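PDB 6T5L: subclass B1 metallo-beta-lactamase from Myroides odoratimimus, which probably hydrolyses the beta-lactam ring of antibiotics, carbapenems included, as a zinc-dependent carbapenemase of the metallo-beta-lactamase family. Local coordinates for residues G148-Y153 against F170-A175; E155-G160 against L209-A214; H161-V166 against D194-E199; C180-I185 against T202-V207. All blocks are in the same frame, centred on the assembly; numbering follows the deposited sequence.

Contact 1 (G148-Y153 against F170-A175)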
loop_
_atom_site.group_PDB
_atom_site.type_symbol
_atom_site.label_atom_id
_atom_site.label_comp_id
_atom_site.label_asym_id
_atom_site.label_seq_id
_atom_site.Cartn_x
_atom_site.Cartn_y
_atom_site.Cartn_z
ATOM N N GLY A 148 -2.972 -17.012 -7.373
ATOM C CA GLY A 148 -3.714 -18.074 -8.075
ATOM C C GLY A 148 -3.711 -17.800 -9.577
ATOM O O GLY A 148 -2.652 -17.520 -10.137
ATOM N N ASN A 149 -4.883 -17.774 -10.233
ATOM C CA ASN A 149 -4.918 -17.678 -11.691
ATOM C C ASN A 149 -5.016 -16.232 -12.203
ATOM O O ASN A 149 -5.358 -16.018 -13.375
ATOM C CB ASN A 149 -6.055 -18.544 -12.247
ATOM C CG ASN A 149 -7.456 -18.080 -11.818
ATOM O OD1 ASN A 149 -7.645 -17.078 -11.104
ATOM N ND2 ASN A 149 -8.442 -18.738 -12.372
ATOM N N LYS A 150 -4.685 -15.245 -11.356
ATOM C CA LYS A 150 -4.667 -13.836 -11.705
ATOM C C LYS A 150 -3.298 -13.269 -11.312
ATOM O O LYS A 150 -2.449 -13.953 -10.719
ATOM C CB LYS A 150 -5.815 -13.076 -11.015
ATOM C CG LYS A 150 -7.255 -13.590 -11.360
ATOM C CD LYS A 150 -7.672 -13.268 -12.780
ATOM C CE LYS A 150 -8.812 -14.196 -13.312
ATOM N NZ LYS A 150 -8.265 -15.309 -14.153
ATOM N N LYS A 151 -3.062 -12.022 -11.659
ATOM C CA LYS A 151 -1.747 -11.451 -11.481
ATOM C C LYS A 151 -1.900 -10.115 -10.781
ATOM O O LYS A 151 -2.946 -9.470 -10.884
ATOM C CB LYS A 151 -1.046 -11.297 -12.812
ATOM C CG LYS A 151 -0.281 -12.524 -13.214
ATOM C CD LYS A 151 0.163 -12.412 -14.669
ATOM C CE LYS A 151 0.789 -13.699 -15.129
ATOM N NZ LYS A 151 1.321 -13.533 -16.496
ATOM N N VAL A 152 -0.887 -9.777 -9.993
ATOM C CA VAL A 152 -0.801 -8.538 -9.246
ATOM C C VAL A 152 0.590 -7.953 -9.475
ATOM O O VAL A 152 1.583 -8.680 -9.635
ATOM C CB VAL A 152 -1.093 -8.768 -7.738
ATOM C CG1 VAL A 152 0.078 -9.373 -6.985
ATOM C CG2 VAL A 152 -1.497 -7.453 -7.102
ATOM N N TYR A 153 0.653 -6.627 -9.503
ATOM C CA TYR A 153 1.803 -5.864 -9.980
ATOM C C TYR A 153 2.170 -4.788 -8.963
ATOM O O TYR A 153 1.309 -4.237 -8.258
ATOM C CB TYR A 153 1.498 -5.205 -11.357
ATOM C CG TYR A 153 1.066 -6.169 -12.456
ATOM C CD1 TYR A 153 -0.264 -6.592 -12.575
ATOM C CD2 TYR A 153 1.982 -6.642 -13.377
ATOM C CE1 TYR A 153 -0.638 -7.474 -13.546
ATOM C CE2 TYR A 153 1.619 -7.520 -14.348
ATOM C CZ TYR A 153 0.302 -7.937 -14.441
ATOM O OH TYR A 153 -0.107 -8.823 -15.412
ATOM N N PHE A 170 -3.976 -4.213 -9.614
ATOM C CA PHE A 170 -4.674 -5.454 -9.944
ATOM C C PHE A 170 -5.639 -5.217 -11.105
ATOM O O PHE A 170 -6.761 -4.713 -10.877
ATOM C CB PHE A 170 -5.411 -5.925 -8.695
ATOM C CG PHE A 170 -6.004 -7.324 -8.796
ATOM C CD1 PHE A 170 -5.198 -8.446 -8.949
ATOM C CD2 PHE A 170 -7.389 -7.496 -8.743
ATOM C CE1 PHE A 170 -5.780 -9.723 -9.033
ATOM C CE2 PHE A 170 -7.981 -8.782 -8.813
ATOM C CZ PHE A 170 -7.179 -9.887 -8.957
ATOM N N PRO A 171 -5.271 -5.580 -12.356
ATOM C CA PRO A 171 -6.129 -5.226 -13.501
ATOM C C PRO A 171 -7.495 -5.881 -13.526
ATOM O O PRO A 171 -8.404 -5.304 -14.129
ATOM C CB PRO A 171 -5.299 -5.653 -14.739
ATOM C CG PRO A 171 -4.212 -6.605 -14.209
ATOM C CD PRO A 171 -3.973 -6.136 -12.796
ATOM N N GLU A 172 -7.672 -7.064 -12.948
ATOM C CA GLU A 172 -8.968 -7.747 -13.005
ATOM C C GLU A 172 -10.072 -6.899 -12.373
ATOM O O GLU A 172 -11.202 -6.864 -12.864
ATOM C CB GLU A 172 -8.862 -9.117 -12.330
ATOM C CG GLU A 172 -10.081 -9.994 -12.486
ATOM C CD GLU A 172 -10.362 -10.300 -13.930
ATOM O OE1 GLU A 172 -9.455 -10.806 -14.634
ATOM O OE2 GLU A 172 -11.485 -9.986 -14.357
ATOM N N ASP A 173 -9.766 -6.170 -11.310
ATOM C CA ASP A 173 -10.764 -5.290 -10.709
ATOM C C ASP A 173 -10.439 -3.825 -10.968
ATOM O O ASP A 173 -10.845 -2.971 -10.183
ATOM C CB ASP A 173 -10.865 -5.526 -9.194
ATOM C CG ASP A 173 -11.702 -6.734 -8.831
ATOM O OD1 ASP A 173 -12.190 -7.398 -9.756
ATOM O OD2 ASP A 173 -11.921 -6.971 -7.605
ATOM N N ASN A 174 -9.586 -3.534 -11.941
ATOM C CA ASN A 174 -9.239 -2.143 -12.307
ATOM C C ASN A 174 -8.819 -1.309 -11.087
ATOM O O ASN A 174 -9.272 -0.174 -10.870
ATOM C CB ASN A 174 -10.408 -1.463 -13.021
ATOM C CG ASN A 174 -10.848 -2.183 -14.291
ATOM O OD1 ASN A 174 -11.855 -2.853 -14.307
ATOM N ND2 ASN A 174 -10.103 -2.021 -15.356
ATOM N N ALA A 175 -7.961 -1.890 -10.267
ATOM C CA ALA A 175 -7.702 -1.364 -8.943
ATOM C C ALA A 175 -6.252 -0.931 -8.799
ATOM O O ALA A 175 -5.330 -1.694 -9.138
ATOM C CB ALA A 175 -8.053 -2.424 -7.894
HETATM O O HOH W 1 -5.304 -9.121 -12.372
#
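The contact lies in one of the two central sheets of the metallo-beta-lactamase alpha-beta/beta-alpha sandwich. It joins strand 150-155 to the neighbouring antiparallel strand 167-170 and the turn that follows it. That turn closes with a G1 beta bulge: N174 and A175 together face F170, and F170 and A175 exchange both backbone hydrogen bonds. No direct hydrogen bond crosses between K150-Y153 and F170-E172, and a water takes that role. It donates to K151 O at 2.8 Å and accepts from E172 N at 3.2 Å, continuing the link where the turn diverges from the strand. The water also sits 3.4 Å above one face of the F170 ring, displaced toward its rim. With CG of F170 anti to the backbone N (chi1 -170°), the ring reaches across to the strand, and its CD1 comes within 3.1 Å of K151 O. The same ring touches K150 CB obliquely through CE1, while V152 CG2 brushes CD1 more loosely. On the inner side, V56 of strand 49-58 and I34 of strand 34-41 pack on F170, so it helps join the two sheets. Farther out, the bent chain of K150 passes E172, CD lying 3.6 Å from OE1. This is no salt bridge: K150 NZ turns back to N149 O, a 3.1 Å hydrogen bond approaching from above the carbonyl plane. At the other end P171 lies at the edge of the Y153 ring, nearly in its plane, with P171 CD 3.7 Å from Y153 CE1.

Contact 2 (E155-G160 against L209-A214)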
loop_
_atom_site.group_PDB
_atom_site.type_symbol
_atom_site.label_atom_id
_atom_site.label_comp_id
_atom_site.label_asym_id
_atom_site.label_seq_id
_atom_site.Cartn_x
_atom_site.Cartn_y
_atom_site.Cartn_z
ATOM N N GLU A 155 4.776 -1.261 -9.340
ATOM C CA GLU A 155 5.565 -0.571 -10.353
ATOM C C GLU A 155 6.049 0.771 -9.820
ATOM O O GLU A 155 5.307 1.505 -9.174
ATOM C CB GLU A 155 4.774 -0.356 -11.661
ATOM C CG GLU A 155 5.670 0.242 -12.765
ATOM C CD GLU A 155 5.124 0.049 -14.188
ATOM O OE1 GLU A 155 5.610 0.721 -15.103
ATOM O OE2 GLU A 155 4.204 -0.792 -14.404
ATOM N N TYR A 156 7.280 1.108 -10.140
ATOM C CA TYR A 156 7.842 2.422 -9.842
ATOM C C TYR A 156 7.740 3.352 -11.057
ATOM O O TYR A 156 8.235 3.013 -12.145
ATOM C CB TYR A 156 9.305 2.283 -9.444
ATOM C CG TYR A 156 10.046 3.577 -9.284
ATOM C CD1 TYR A 156 9.888 4.333 -8.123
ATOM C CD2 TYR A 156 10.933 4.034 -10.259
ATOM C CE1 TYR A 156 10.571 5.495 -7.925
ATOM C CE2 TYR A 156 11.657 5.186 -10.059
ATOM C CZ TYR A 156 11.470 5.910 -8.872
ATOM O OH TYR A 156 12.118 7.092 -8.640
ATOM N N PHE A 157 7.171 4.555 -10.833
ATOM C CA PHE A 157 6.891 5.530 -11.875
ATOM C C PHE A 157 7.763 6.767 -11.760
ATOM O O PHE A 157 7.780 7.551 -12.703
ATOM C CB PHE A 157 5.399 5.966 -11.881
ATOM C CG PHE A 157 4.481 4.913 -12.380
ATOM C CD1 PHE A 157 4.157 4.825 -13.736
ATOM C CD2 PHE A 157 3.958 3.986 -11.523
ATOM C CE1 PHE A 157 3.318 3.838 -14.217
ATOM C CE2 PHE A 157 3.121 2.971 -11.996
ATOM C CZ PHE A 157 2.827 2.897 -13.361
ATOM N N GLY A 158 8.530 6.922 -10.665
ATOM C CA GLY A 158 9.289 8.134 -10.356
ATOM C C GLY A 158 9.139 8.553 -8.898
ATOM O O GLY A 158 8.366 7.984 -8.125
ATOM N N GLU A 159 9.855 9.605 -8.541
ATOM C CA GLU A 159 9.829 10.135 -7.201
ATOM C C GLU A 159 8.616 11.017 -6.952
ATOM O O GLU A 159 8.084 11.674 -7.865
ATOM C CB GLU A 159 11.103 10.936 -6.919
ATOM C CG GLU A 159 12.367 10.088 -7.209
ATOM C CD GLU A 159 13.647 10.754 -6.859
ATOM O OE1 GLU A 159 14.684 10.162 -7.233
ATOM O OE2 GLU A 159 13.658 11.851 -6.233
ATOM N N GLY A 160 8.165 10.980 -5.688
ATOM C CA GLY A 160 7.011 11.697 -5.179
ATOM C C GLY A 160 7.097 12.003 -3.693
ATOM O O GLY A 160 7.916 12.810 -3.196
ATOM N N LEU A 209 -1.396 8.029 -16.990
ATOM C CA LEU A 209 -1.281 7.560 -18.361
ATOM C C LEU A 209 -1.337 6.041 -18.421
ATOM O O LEU A 209 -1.918 5.471 -19.344
ATOM C CB LEU A 209 0.020 8.086 -18.946
ATOM C CG LEU A 209 0.278 7.642 -20.386
ATOM C CD1 LEU A 209 -0.605 8.487 -21.312
ATOM C CD2 LEU A 209 1.729 7.798 -20.715
ATOM N N LYS A 210 -0.742 5.370 -17.426
ATOM C CA LYS A 210 -0.676 3.916 -17.424
ATOM C C LYS A 210 -2.010 3.269 -17.059
ATOM O O LYS A 210 -2.279 2.148 -17.500
ATOM C CB LYS A 210 0.414 3.465 -16.440
ATOM C CG LYS A 210 0.918 2.054 -16.676
ATOM C CD LYS A 210 2.264 2.068 -17.318
ATOM C CE LYS A 210 2.838 0.652 -17.460
ATOM N NZ LYS A 210 4.333 0.633 -17.598
ATOM N N TYR A 211 -2.877 3.963 -16.320
ATOM C CA TYR A 211 -4.108 3.365 -15.798
ATOM C C TYR A 211 -5.340 4.184 -16.167
ATOM O O TYR A 211 -6.119 4.582 -15.292
ATOM C CB TYR A 211 -3.980 3.212 -14.281
ATOM C CG TYR A 211 -2.806 2.339 -13.881
ATOM C CD1 TYR A 211 -2.633 1.073 -14.437
ATOM C CD2 TYR A 211 -1.899 2.751 -12.960
ATOM C CE1 TYR A 211 -1.589 0.257 -14.075
ATOM C CE2 TYR A 211 -0.839 1.938 -12.572
ATOM C CZ TYR A 211 -0.695 0.699 -13.123
ATOM O OH TYR A 211 0.391 -0.086 -12.758
ATOM N N PRO A 212 -5.569 4.432 -17.468
ATOM C CA PRO A 212 -6.748 5.217 -17.862
ATOM C C PRO A 212 -8.085 4.575 -17.483
ATOM O O PRO A 212 -9.086 5.285 -17.366
ATOM C CB PRO A 212 -6.601 5.328 -19.396
ATOM C CG PRO A 212 -5.802 4.060 -19.775
ATOM C CD PRO A 212 -4.842 3.882 -18.625
ATOM N N ASN A 213 -8.155 3.263 -17.294
ATOM C CA ASN A 213 -9.433 2.616 -17.007
ATOM C C ASN A 213 -9.620 2.307 -15.523
ATOM O O ASN A 213 -10.527 1.541 -15.164
ATOM C CB ASN A 213 -9.566 1.339 -17.829
ATOM C CG ASN A 213 -9.566 1.615 -19.317
ATOM O OD1 ASN A 213 -10.318 2.459 -19.811
ATOM N ND2 ASN A 213 -8.683 0.941 -20.031
ATOM N N ALA A 214 -8.806 2.910 -14.649
ATOM C CA ALA A 214 -8.907 2.605 -13.229
ATOM C C ALA A 214 -10.253 3.049 -12.675
ATOM O O ALA A 214 -10.749 4.158 -12.968
ATOM C CB ALA A 214 -7.788 3.274 -12.431
#
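F157 brings the far end of its ring, CE1 and CZ, up to the aliphatic stem of K210 and the hydroxyl end of Y211, fastening the loop after strand 150-155 to the C-terminal end of helix 200-210 in the metallo-beta-lactamase fold. CE1 of F157 is 3.7 Å from K210 CB, while K210 CG and Y211 OH are both found at the edge of the phenyl ring, in its plane. The two aromatic rings meet obliquely, planes at 71° and centroids 5.9 Å apart; their nearest atoms are F157 CZ and Y211 CE2, at 3.9 Å. Y211 is the first residue to leave the helical conformation, and a type I turn running from it to A214 carries the chain on toward strand 216-219. The CB of K210 lies 4.1 Å above the centre of one face of the Y211 ring. F157 also packs on T203, K206 and V207 of the same helix, so it is buried on several sides. Y211 meets Y169 and packs on V176 of strand 175-179, which ties the helix end to the sheet as well. Beyond its bend at chi2 the lysine chain runs on past the phenyl ring and meets the extended, nearly perpendicular side chain of E155. There K210 NZ makes a salt bridge to E155 OE1 at 2.8 Å, donating to the syn lone pair, on the side of the other carboxylate oxygen.

Contact 3 (H161-V166 against D194-E199). With ZN (zinc ion), chain C.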
loop_
_atom_site.group_PDB
_atom_site.type_symbol
_atom_site.label_atom_id
_atom_site.label_comp_id
_atom_site.label_asym_id
_atom_site.label_seq_id
_atom_site.Cartn_x
_atom_site.Cartn_y
_atom_site.Cartn_z
ATOM N N HIS A 161 6.126 11.400 -2.998
ATOM C CA HIS A 161 6.084 11.377 -1.542
ATOM C C HIS A 161 7.435 10.954 -0.961
ATOM O O HIS A 161 7.913 11.538 0.021
ATOM C CB HIS A 161 4.958 10.429 -1.075
ATOM C CG HIS A 161 4.964 10.185 0.398
ATOM N ND1 HIS A 161 4.512 11.123 1.304
ATOM C CD2 HIS A 161 5.435 9.140 1.127
ATOM C CE1 HIS A 161 4.663 10.642 2.524
ATOM N NE2 HIS A 161 5.207 9.438 2.438
ATOM N N THR A 162 8.054 9.925 -1.538
ATOM C CA THR A 162 9.436 9.569 -1.241
ATOM C C THR A 162 10.131 9.314 -2.559
ATOM O O THR A 162 9.477 9.230 -3.589
ATOM C CB THR A 162 9.558 8.270 -0.422
ATOM O OG1 THR A 162 8.884 7.227 -1.162
ATOM C CG2 THR A 162 8.929 8.400 0.977
ATOM N N LYS A 163 11.417 8.972 -2.496
ATOM C CA LYS A 163 12.182 8.659 -3.696
ATOM C C LYS A 163 11.906 7.259 -4.255
ATOM O O LYS A 163 12.148 7.038 -5.458
ATOM C CB LYS A 163 13.679 8.808 -3.405
ATOM C CG LYS A 163 14.093 10.158 -2.775
ATOM C CD LYS A 163 15.505 10.616 -3.128
ATOM C CE LYS A 163 15.671 12.104 -2.781
ATOM N NZ LYS A 163 15.185 13.031 -3.860
ATOM N N ASP A 164 11.372 6.358 -3.425
ATOM C CA ASP A 164 11.190 4.948 -3.722
ATOM C C ASP A 164 9.755 4.533 -3.950
ATOM O O ASP A 164 9.514 3.370 -4.270
ATOM C CB ASP A 164 11.791 4.118 -2.574
ATOM C CG ASP A 164 11.043 4.289 -1.194
ATOM O OD1 ASP A 164 10.690 5.403 -0.753
ATOM O OD2 ASP A 164 10.858 3.240 -0.530
ATOM N N ASN A 165 8.801 5.455 -3.810
ATOM C CA ASN A 165 7.413 5.044 -3.709
ATOM C C ASN A 165 7.016 4.251 -4.968
ATOM O O ASN A 165 7.321 4.657 -6.108
ATOM C CB ASN A 165 6.490 6.250 -3.472
ATOM C CG ASN A 165 6.783 7.484 -4.321
ATOM O OD1 ASN A 165 6.418 8.590 -3.887
ATOM N ND2 ASN A 165 7.410 7.338 -5.459
ATOM N N VAL A 166 6.368 3.070 -4.764
ATOM C CA VAL A 166 5.804 2.250 -5.841
ATOM C C VAL A 166 4.259 2.204 -5.738
ATOM O O VAL A 166 3.689 2.536 -4.668
ATOM C CB VAL A 166 6.378 0.814 -5.852
ATOM C CG1 VAL A 166 7.867 0.794 -6.104
ATOM C CG2 VAL A 166 6.115 -0.022 -4.556
ATOM N N ASP A 194 10.740 13.806 3.033
ATOM C CA ASP A 194 11.410 12.864 2.138
ATOM C C ASP A 194 10.947 12.999 0.689
ATOM O O ASP A 194 11.239 12.123 -0.137
ATOM C CB ASP A 194 11.168 11.428 2.622
ATOM C CG ASP A 194 11.837 11.153 3.962
ATOM O OD1 ASP A 194 12.898 11.710 4.181
ATOM O OD2 ASP A 194 11.292 10.447 4.832
ATOM N N ALA A 195 10.181 14.039 0.374
ATOM C CA ALA A 195 9.505 14.120 -0.906
ATOM C C ALA A 195 10.383 14.762 -1.969
ATOM O O ALA A 195 11.327 15.496 -1.684
ATOM C CB ALA A 195 8.227 14.940 -0.758
ATOM N N ASN A 196 10.021 14.535 -3.220
ATOM C CA ASN A 196 10.650 15.226 -4.340
ATOM C C ASN A 196 9.497 16.024 -4.919
ATOM O O ASN A 196 8.651 15.442 -5.622
ATOM C CB ASN A 196 11.247 14.266 -5.358
ATOM C CG ASN A 196 11.874 14.995 -6.538
ATOM O OD1 ASN A 196 11.466 16.106 -6.895
ATOM N ND2 ASN A 196 12.908 14.383 -7.124
ATOM N N ILE A 197 9.368 17.290 -4.506
ATOM C CA ILE A 197 8.258 18.121 -4.968
ATOM C C ILE A 197 8.463 18.593 -6.404
ATOM O O ILE A 197 7.502 19.025 -7.065
ATOM C CB ILE A 197 8.027 19.326 -4.028
ATOM C CG1 ILE A 197 9.307 20.113 -3.825
ATOM C CG2 ILE A 197 7.459 18.794 -2.685
ATOM C CD1 ILE A 197 9.024 21.553 -3.514
ATOM N N LYS A 198 9.689 18.541 -6.916
ATOM C CA LYS A 198 9.853 18.968 -8.306
ATOM C C LYS A 198 9.287 17.915 -9.251
ATOM O O LYS A 198 8.805 18.254 -10.336
ATOM C CB LYS A 198 11.306 19.289 -8.615
ATOM C CG LYS A 198 11.820 20.535 -7.868
ATOM C CD LYS A 198 10.686 21.533 -7.530
ATOM C CE LYS A 198 11.139 22.984 -7.401
ATOM N NZ LYS A 198 10.422 23.711 -6.294
ATOM N N GLU A 199 9.241 16.662 -8.819
ATOM C CA GLU A 199 8.835 15.595 -9.696
ATOM C C GLU A 199 7.497 14.983 -9.339
ATOM O O GLU A 199 7.002 14.170 -10.123
ATOM C CB GLU A 199 9.898 14.484 -9.708
ATOM C CG GLU A 199 11.144 14.779 -10.538
ATOM C CD GLU A 199 10.865 14.909 -12.042
ATOM O OE1 GLU A 199 10.511 13.898 -12.690
ATOM O OE2 GLU A 199 10.998 16.032 -12.575
HETATM ZN ZN ZN C . 5.508 7.970 3.641
HETATM O O HOH W 2 7.813 13.099 2.508
HETATM O O HOH W 3 12.599 9.656 -0.019
HETATM O O HOH W 4 4.455 7.686 4.281
#
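T162 reaches D194 with one branch and holds its own zinc-site loop with the other. From CB, OG1 takes the position between backbone N and carbonyl carbon (chi1 56°) and donates to D164 OD1 at 2.6 Å, meeting it from above the carboxylate plane. CG2, the other branch, is anti to the carbonyl carbon and lies 4.1 Å from D194 CB. At the base, T162 CA makes a fairly straight CH...O contact with D194 O at 3.3 Å. Two waters stitch the backbones: one spans H161 O and D194 N, the other K163 N and D194 O. The CB of H161 points away from D194-E199, and NE2 of its ring binds zinc at 1.9 Å alongside H96 and H98. D194 serves that site from the second shell, its OD2 hydrogen-bonded to NE2 of H98 and probably fixing the orientation of that ring. K163 and N196 both pair with E159. The contact thus joins two loops at the zinc-binding end of the sandwich: H161-V166 precedes strand 167-170 and rests on helix 119-127 through K163 and D164, while D194-E199 leads into helix 200-210, where W200 packs on H161 and A195.

Contact 4 (C180-I185 against T202-V207). With ZN (zinc ion), chain D.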
loop_
_atom_site.group_PDB
_atom_site.type_symbol
_atom_site.label_atom_id
_atom_site.label_comp_id
_atom_site.label_asym_id
_atom_site.label_seq_id
_atom_site.Cartn_x
_atom_site.Cartn_y
_atom_site.Cartn_z
ATOM N N CYS A 180 1.036 6.549 -0.657
ATOM C CA CYS A 180 1.192 7.951 -0.284
ATOM C C CYS A 180 1.663 8.844 -1.399
ATOM O O CYS A 180 1.608 10.068 -1.250
ATOM C CB CYS A 180 2.152 8.040 0.884
ATOM S SG CYS A 180 1.628 7.030 2.262
ATOM N N LEU A 181 2.088 8.288 -2.521
ATOM C CA LEU A 181 2.180 9.119 -3.713
ATOM C C LEU A 181 0.845 9.738 -4.145
ATOM O O LEU A 181 0.854 10.772 -4.817
ATOM C CB LEU A 181 2.756 8.282 -4.841
ATOM C CG LEU A 181 3.019 8.980 -6.171
ATOM C CD1 LEU A 181 4.275 9.825 -6.261
ATOM C CD2 LEU A 181 3.026 7.810 -7.196
ATOM N N ILE A 182 -0.286 9.177 -3.752
ATOM C CA ILE A 182 -1.596 9.622 -4.219
ATOM C C ILE A 182 -2.372 10.162 -3.029
ATOM O O ILE A 182 -2.519 9.470 -2.015
ATOM C CB ILE A 182 -2.389 8.479 -4.892
ATOM C CG1 ILE A 182 -1.669 7.991 -6.133
ATOM C CG2 ILE A 182 -3.800 8.933 -5.294
ATOM C CD1 ILE A 182 -1.220 9.151 -7.127
ATOM N N LYS A 183 -2.906 11.368 -3.176
ATOM C CA LYS A 183 -3.709 12.002 -2.148
ATOM C C LYS A 183 -5.190 11.724 -2.421
ATOM O O LYS A 183 -5.587 11.431 -3.550
ATOM C CB LYS A 183 -3.485 13.534 -2.121
ATOM C CG LYS A 183 -2.061 14.043 -1.816
ATOM C CD LYS A 183 -1.454 13.446 -0.532
ATOM C CE LYS A 183 -0.359 14.324 0.006
ATOM N NZ LYS A 183 0.416 13.648 1.020
ATOM N N GLU A 184 -5.991 11.833 -1.370
ATOM C CA GLU A 184 -7.435 11.869 -1.424
ATOM C C GLU A 184 -7.864 13.265 -1.859
ATOM O O GLU A 184 -7.073 14.233 -1.830
ATOM C CB GLU A 184 -8.026 11.484 -0.048
ATOM C CG GLU A 184 -8.005 12.630 0.962
ATOM C CD GLU A 184 -8.858 12.395 2.232
ATOM O OE1 GLU A 184 -8.419 12.904 3.285
ATOM O OE2 GLU A 184 -9.950 11.760 2.181
ATOM N N ILE A 185 -9.110 13.357 -2.311
ATOM C CA ILE A 185 -9.646 14.643 -2.751
ATOM C C ILE A 185 -9.563 15.658 -1.617
ATOM O O ILE A 185 -9.912 15.377 -0.467
ATOM C CB ILE A 185 -11.081 14.468 -3.263
ATOM C CG1 ILE A 185 -11.069 13.476 -4.409
ATOM C CG2 ILE A 185 -11.669 15.825 -3.778
ATOM C CD1 ILE A 185 -10.371 14.018 -5.704
ATOM N N THR A 202 4.739 15.199 -12.218
ATOM C CA THR A 202 5.021 14.443 -13.441
ATOM C C THR A 202 4.993 12.932 -13.149
ATOM O O THR A 202 4.447 12.144 -13.947
ATOM C CB THR A 202 6.333 14.865 -14.129
ATOM O OG1 THR A 202 7.433 14.138 -13.621
ATOM C CG2 THR A 202 6.643 16.298 -13.963
ATOM N N THR A 203 5.441 12.515 -11.956
ATOM C CA THR A 203 5.316 11.102 -11.589
ATOM C C THR A 203 3.857 10.653 -11.677
ATOM O O THR A 203 3.557 9.593 -12.214
ATOM C CB THR A 203 5.859 10.832 -10.187
ATOM O OG1 THR A 203 7.279 10.993 -10.183
ATOM C CG2 THR A 203 5.585 9.391 -9.770
ATOM N N VAL A 204 2.926 11.425 -11.126
ATOM C CA VAL A 204 1.540 10.930 -11.080
ATOM C C VAL A 204 0.896 11.025 -12.485
ATOM O O VAL A 204 0.017 10.198 -12.842
ATOM C CB VAL A 204 0.721 11.677 -9.995
ATOM C CG1 VAL A 204 -0.825 11.329 -10.081
ATOM C CG2 VAL A 204 1.303 11.434 -8.572
ATOM N N GLU A 205 1.347 11.981 -13.311
ATOM C CA GLU A 205 0.931 12.018 -14.716
ATOM C C GLU A 205 1.227 10.679 -15.407
ATOM O O GLU A 205 0.431 10.193 -16.216
ATOM C CB GLU A 205 1.643 13.168 -15.445
ATOM C CG GLU A 205 1.045 14.548 -15.200
ATOM C CD GLU A 205 1.926 15.675 -15.724
ATOM O OE1 GLU A 205 2.956 15.371 -16.361
ATOM O OE2 GLU A 205 1.598 16.859 -15.487
ATOM N N LYS A 206 2.357 10.055 -15.059
ATOM C CA LYS A 206 2.718 8.764 -15.622
ATOM C C LYS A 206 1.804 7.657 -15.102
ATOM O O LYS A 206 1.368 6.775 -15.873
ATOM C CB LYS A 206 4.192 8.458 -15.292
ATOM C CG LYS A 206 5.200 9.301 -16.004
ATOM C CD LYS A 206 6.631 9.035 -15.431
ATOM C CE LYS A 206 7.637 10.117 -15.824
ATOM N NZ LYS A 206 9.047 9.724 -15.474
ATOM N N VAL A 207 1.510 7.673 -13.795
ATOM C CA VAL A 207 0.541 6.724 -13.244
ATOM C C VAL A 207 -0.812 6.862 -13.953
ATOM O O VAL A 207 -1.491 5.877 -14.254
ATOM C CB VAL A 207 0.402 6.941 -11.724
ATOM C CG1 VAL A 207 -0.736 6.097 -11.219
ATOM C CG2 VAL A 207 1.776 6.698 -10.990
HETATM ZN ZN ZN D . 1.805 7.992 4.169
HETATM O O HOH W 5 1.677 10.209 3.527
#
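No flat group takes part where L181 and I182 meet T203, V204 and V207; every touching atom belongs to a methyl or methine of a branched side chain, and faces and edges have no role. L181 carries most of the contact. Its CG stands anti to the backbone N (chi1 -176°), which sends the isobutyl group out toward the helix, and there it runs alongside V204 in the opposite direction, with L181 CG 3.8 Å from V204 CG2. The leucine side chain crosses that of T203 obliquely; both its methyls touch T203 CG2, CD1 the nearer at 3.8 Å, and CD2 also meets V207 CG2 tip to tip at 4.1 Å. I182 adds its CD1 methyl, 3.7 Å from V204 CG1 and as near to V204 CG2, so that it sits across the fork of the valine. T203 shows only its methyl to this apolar layer, its OG1 being hydrogen-bonded to E159 O and E199 O. Just before L181, C180 SG binds the second zinc at 2.1 Å, a site completed by D100, H221 and a water. The packing therefore seats the residues that follow a metal ligand on helix 200-210, and a hydrogen bond from W200 NE1 to L181 O adds a polar tie to the start of that helix. Around it, helix 228-237 touches V204 through I234 and V207 through F230, while V217 of strand 216-219 lies against I182.

Overall arrangement
Contact 4 is wholly buried and purely aliphatic; the other three are partly buried and mix apolar packing with polar links. Contacts 2 and 4 both use helix 200-210, at its end and its middle, and adjoin where E159 O meets T203 OG1. Contacts 3 and 4 each carry a zinc ligand, H161 and C180, and pack together as H161 CB approaches C180 O, yet waters bridge the first and methyls fill the second. Between contacts 2 and 3, G160 O and E159 OE2 probably hydrogen-bond to N196. Contact 1 is far from the zinc-site contacts, its centre about 26 Å from that of contact 3, but touches contact 2 where N174 packs near N213 and A214.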